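Local structure of venom allergen-like (VAL) 4 protein (Schistosoma mansoni, 4P27) at residues Gln51-Cys56 with Asn133-Cys138. The protein binds lipids as a probably secreted member of the CAP (SCP/TAPS) superfamily, although it lacks the prototypical CAP motifs. Numbering follows the deposited sequence.
Sequences QQAKRC and NYLIVC
Ala-53 sits against the strand between Leu-135 and Val-137, at the closest approach of 51-56 to 133-138. Ala-53 CB lies 3.5 Å from Leu-135 O and 3.8 Å from Val-137 CG2, and the CA atoms of Ala-53 and Leu-135 are 5.6 Å apart, a spacing that the single methyl of an alanine permits. No hydrogen bond joins 51-56 to 133-138; the contact is van der Waals packing, partly against polar groups. Val-137 works with both branches: CG2, beside its own backbone N, faces Ala-53, while Val-137 CG1, anti to that N (chi1 180°), reaches the amide of Gln-52, 3.9 Å from Gln-52 CD. The extended Gln-52 chain crosses the valine at about a right angle and carries its NE2 past it to a hydrogen bond with Gln-76 OE1, which gives the buried amide a polar partner beyond the hydrophobic patch. Leu-135, also buried, belongs to the same tight part: its CD2 lies against the turn that follows the helix, with Leu-135 CD2 3.6 Å from Cys-56 C, and Tyr-58 also touches the leucine. The solvent side begins at Cys-56, at the edge of the contact. This residue has left the helix with positive phi (60°); it is exposed, yet its SG is tied to Cys-130 by a disulfide, fastening the chain just past the helix to the end of strand 122-130. Seen within the CAP fold, helix 43-54 packs on one face of the central sheet, where strand 133-141 runs between antiparallel neighbours 122-130 and 75-81; Ile-136 turns to the other face, onto Ile-84 and Ala-87 of helix 84-93, so this strand lies inside an alpha-beta-alpha sandwich.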
ATOM      1  N   GLN A  51       1.685 -13.264 -10.448  1.00 31.87           N
ATOM      2  CA  GLN A  51       2.644 -13.608 -11.489  1.00 36.65           C
ATOM      3  C   GLN A  51       3.995 -12.948 -11.217  1.00 39.23           C
ATOM      4  O   GLN A  51       5.024 -13.583 -11.410  1.00 34.40           O
ATOM      5  CB  GLN A  51       2.132 -13.174 -12.903  1.00 41.37           C
ATOM      6  CG  GLN A  51       0.871 -13.961 -13.329  1.00 56.66           C
ATOM      7  CD  GLN A  51       0.156 -13.292 -14.496  1.00 75.05           C
ATOM      8  OE1 GLN A  51      -0.953 -12.750 -14.363  1.00 89.70           O
ATOM      9  NE2 GLN A  51       0.807 -13.295 -15.644  1.00 82.52           N
ATOM     10  N   GLN A  52       3.990 -11.667 -10.801  1.00 37.23           N
ATOM     11  CA  GLN A  52       5.228 -10.963 -10.475  1.00 32.30           C
ATOM     12  C   GLN A  52       5.846 -11.670  -9.253  1.00 34.08           C
ATOM     13  O   GLN A  52       7.025 -11.982  -9.264  1.00 31.81           O
ATOM     14  CB  GLN A  52       4.963  -9.546 -10.056  1.00 31.49           C
ATOM     15  CG  GLN A  52       6.235  -8.761  -9.731  1.00 33.52           C
ATOM     16  CD  GLN A  52       5.983  -7.253  -9.705  1.00 28.72           C
ATOM     17  OE1 GLN A  52       5.044  -6.777 -10.328  1.00 28.31           O
ATOM     18  NE2 GLN A  52       6.853  -6.504  -9.020  1.00 26.23           N
ATOM     19  N   ALA A  53       5.084 -11.895  -8.193  1.00 25.74           N
ATOM     20  CA  ALA A  53       5.745 -12.388  -7.001  1.00 25.86           C
ATOM     21  C   ALA A  53       6.336 -13.829  -7.236  1.00 30.81           C
ATOM     22  O   ALA A  53       7.337 -14.197  -6.596  1.00 30.42           O
ATOM     23  CB  ALA A  53       4.784 -12.466  -5.835  1.00 24.54           C
ATOM     24  N   LYS A  54       5.712 -14.614  -8.138  1.00 32.26           N
ATOM     25  CA  LYS A  54       6.214 -15.989  -8.420  1.00 40.69           C
ATOM     26  C   LYS A  54       7.615 -15.996  -9.046  1.00 42.18           C
ATOM     27  O   LYS A  54       8.286 -17.001  -8.928  1.00 35.79           O
ATOM     28  CB  LYS A  54       5.306 -16.799  -9.391  1.00 41.36           C
ATOM     29  CG  LYS A  54       4.002 -17.316  -8.818  1.00 50.62           C
ATOM     30  CD  LYS A  54       3.225 -18.037  -9.919  1.00 51.85           C
ATOM     31  CE  LYS A  54       1.769 -18.211  -9.534  1.00 67.15           C
ATOM     32  NZ  LYS A  54       1.169 -19.426 -10.153  1.00 72.35           N
ATOM     33  N   ARG A  55       8.062 -14.899  -9.700  1.00 35.08           N
ATOM     34  CA  ARG A  55       9.442 -14.810 -10.135  1.00 34.94           C
ATOM     35  C   ARG A  55      10.440 -14.750  -9.035  1.00 36.80           C
ATOM     36  O   ARG A  55      11.662 -14.982  -9.256  1.00 40.18           O
ATOM     37  CB  ARG A  55       9.673 -13.635 -11.122  1.00 39.44           C
ATOM     38  CG  ARG A  55       8.629 -13.632 -12.190  1.00 38.08           C
ATOM     39  CD  ARG A  55       8.949 -12.583 -13.270  1.00 45.68           C
ATOM     40  NE  ARG A  55       7.689 -12.409 -13.953  1.00 57.73           N
ATOM     41  CZ  ARG A  55       7.006 -11.266 -14.025  1.00 62.90           C
ATOM     42  NH1 ARG A  55       7.490 -10.124 -13.504  1.00 59.06           N
ATOM     43  NH2 ARG A  55       5.835 -11.280 -14.640  1.00 64.22           N
ATOM     44  N   CYS A  56       9.968 -14.454  -7.845  1.00 34.89           N
ATOM     45  CA  CYS A  56      10.835 -14.379  -6.675  1.00 31.78           C
ATOM     46  C   CYS A  56      11.976 -13.326  -6.761  1.00 39.03           C
ATOM     47  O   CYS A  56      12.990 -13.422  -5.986  1.00 42.67           O
ATOM     48  CB  CYS A  56      11.424 -15.783  -6.383  1.00 34.24           C
ATOM     49  SG  CYS A  56      10.211 -16.776  -5.495  1.00 37.49           S
ATOM     50  N   ASN A 133      12.000 -16.305   2.896  1.00 38.08           N
ATOM     51  CA  ASN A 133      11.045 -15.173   2.846  1.00 36.30           C
ATOM     52  C   ASN A 133       9.948 -15.253   1.769  1.00 34.61           C
ATOM     53  O   ASN A 133      10.041 -16.050   0.784  1.00 37.98           O
ATOM     54  CB  ASN A 133      11.873 -13.898   2.709  1.00 44.64           C
ATOM     55  CG  ASN A 133      12.655 -13.606   3.992  1.00 50.77           C
ATOM     56  OD1 ASN A 133      12.459 -14.258   5.007  1.00 56.10           O
ATOM     57  ND2 ASN A 133      13.484 -12.612   3.958  1.00 52.42           N
ATOM     58  N   TYR A 134       8.933 -14.392   1.948  1.00 35.33           N
ATOM     59  CA  TYR A 134       7.918 -14.116   0.925  1.00 34.58           C
ATOM     60  C   TYR A 134       8.495 -12.942   0.133  1.00 32.88           C
ATOM     61  O   TYR A 134       9.111 -12.067   0.706  1.00 33.05           O
ATOM     62  CB  TYR A 134       6.644 -13.673   1.642  1.00 39.40           C
ATOM     63  CG  TYR A 134       5.885 -14.820   2.277  1.00 41.40           C
ATOM     64  CD1 TYR A 134       5.225 -15.754   1.473  1.00 41.59           C
ATOM     65  CD2 TYR A 134       5.855 -14.986   3.661  1.00 34.13           C
ATOM     66  CE1 TYR A 134       4.531 -16.799   2.044  1.00 39.89           C
ATOM     67  CE2 TYR A 134       5.131 -16.015   4.237  1.00 36.37           C
ATOM     68  CZ  TYR A 134       4.516 -16.918   3.444  1.00 41.08           C
ATOM     69  OH  TYR A 134       3.820 -17.959   3.986  1.00 49.19           O
ATOM     70  N   LEU A 135       8.301 -12.970  -1.180  1.00 31.20           N
ATOM     71  CA  LEU A 135       8.133 -11.787  -2.000  1.00 30.72           C
ATOM     72  C   LEU A 135       6.616 -11.435  -2.000  1.00 31.53           C
ATOM     73  O   LEU A 135       5.806 -12.216  -2.463  1.00 30.31           O
ATOM     74  CB  LEU A 135       8.625 -12.082  -3.401  1.00 27.07           C
ATOM     75  CG  LEU A 135       8.550 -10.826  -4.327  1.00 30.30           C
ATOM     76  CD1 LEU A 135       9.210  -9.586  -3.719  1.00 29.15           C
ATOM     77  CD2 LEU A 135       9.315 -11.164  -5.558  1.00 31.55           C
ATOM     78  N   ILE A 136       6.257 -10.319  -1.363  1.00 31.95           N
ATOM     79  CA  ILE A 136       4.883  -9.776  -1.406  1.00 28.89           C
ATOM     80  C   ILE A 136       4.781  -8.538  -2.351  1.00 35.11           C
ATOM     81  O   ILE A 136       5.642  -7.631  -2.264  1.00 28.65           O
ATOM     82  CB  ILE A 136       4.504  -9.350  -0.017  1.00 27.76           C
ATOM     83  CG1 ILE A 136       4.703 -10.550   0.932  1.00 24.47           C
ATOM     84  CG2 ILE A 136       3.074  -8.778   0.004  1.00 25.76           C
ATOM     85  CD1 ILE A 136       4.917 -10.100   2.358  1.00 24.42           C
ATOM     86  N   VAL A 137       3.816  -8.580  -3.295  1.00 26.18           N
ATOM     87  CA  VAL A 137       3.565  -7.535  -4.292  1.00 24.68           C
ATOM     88  C   VAL A 137       2.134  -7.091  -4.018  1.00 28.37           C
ATOM     89  O   VAL A 137       1.264  -7.948  -4.040  1.00 26.89           O
ATOM     90  CB  VAL A 137       3.658  -8.072  -5.709  1.00 22.73           C
ATOM     91  CG1 VAL A 137       3.389  -6.984  -6.781  1.00 24.13           C
ATOM     92  CG2 VAL A 137       5.052  -8.719  -5.915  1.00 23.33           C
ATOM     93  N   CYS A 138       1.910  -5.797  -3.697  1.00 25.90           N
ATOM     94  CA  CYS A 138       0.542  -5.179  -3.746  1.00 26.61           C
ATOM     95  C   CYS A 138       0.515  -4.197  -4.863  1.00 25.40           C
ATOM     96  O   CYS A 138       1.467  -3.390  -4.984  1.00 25.49           O
ATOM     97  CB  CYS A 138       0.174  -4.441  -2.463  1.00 24.76           C
ATOM     98  SG  CYS A 138      -0.297  -5.564  -1.121  1.00 32.37           S
TER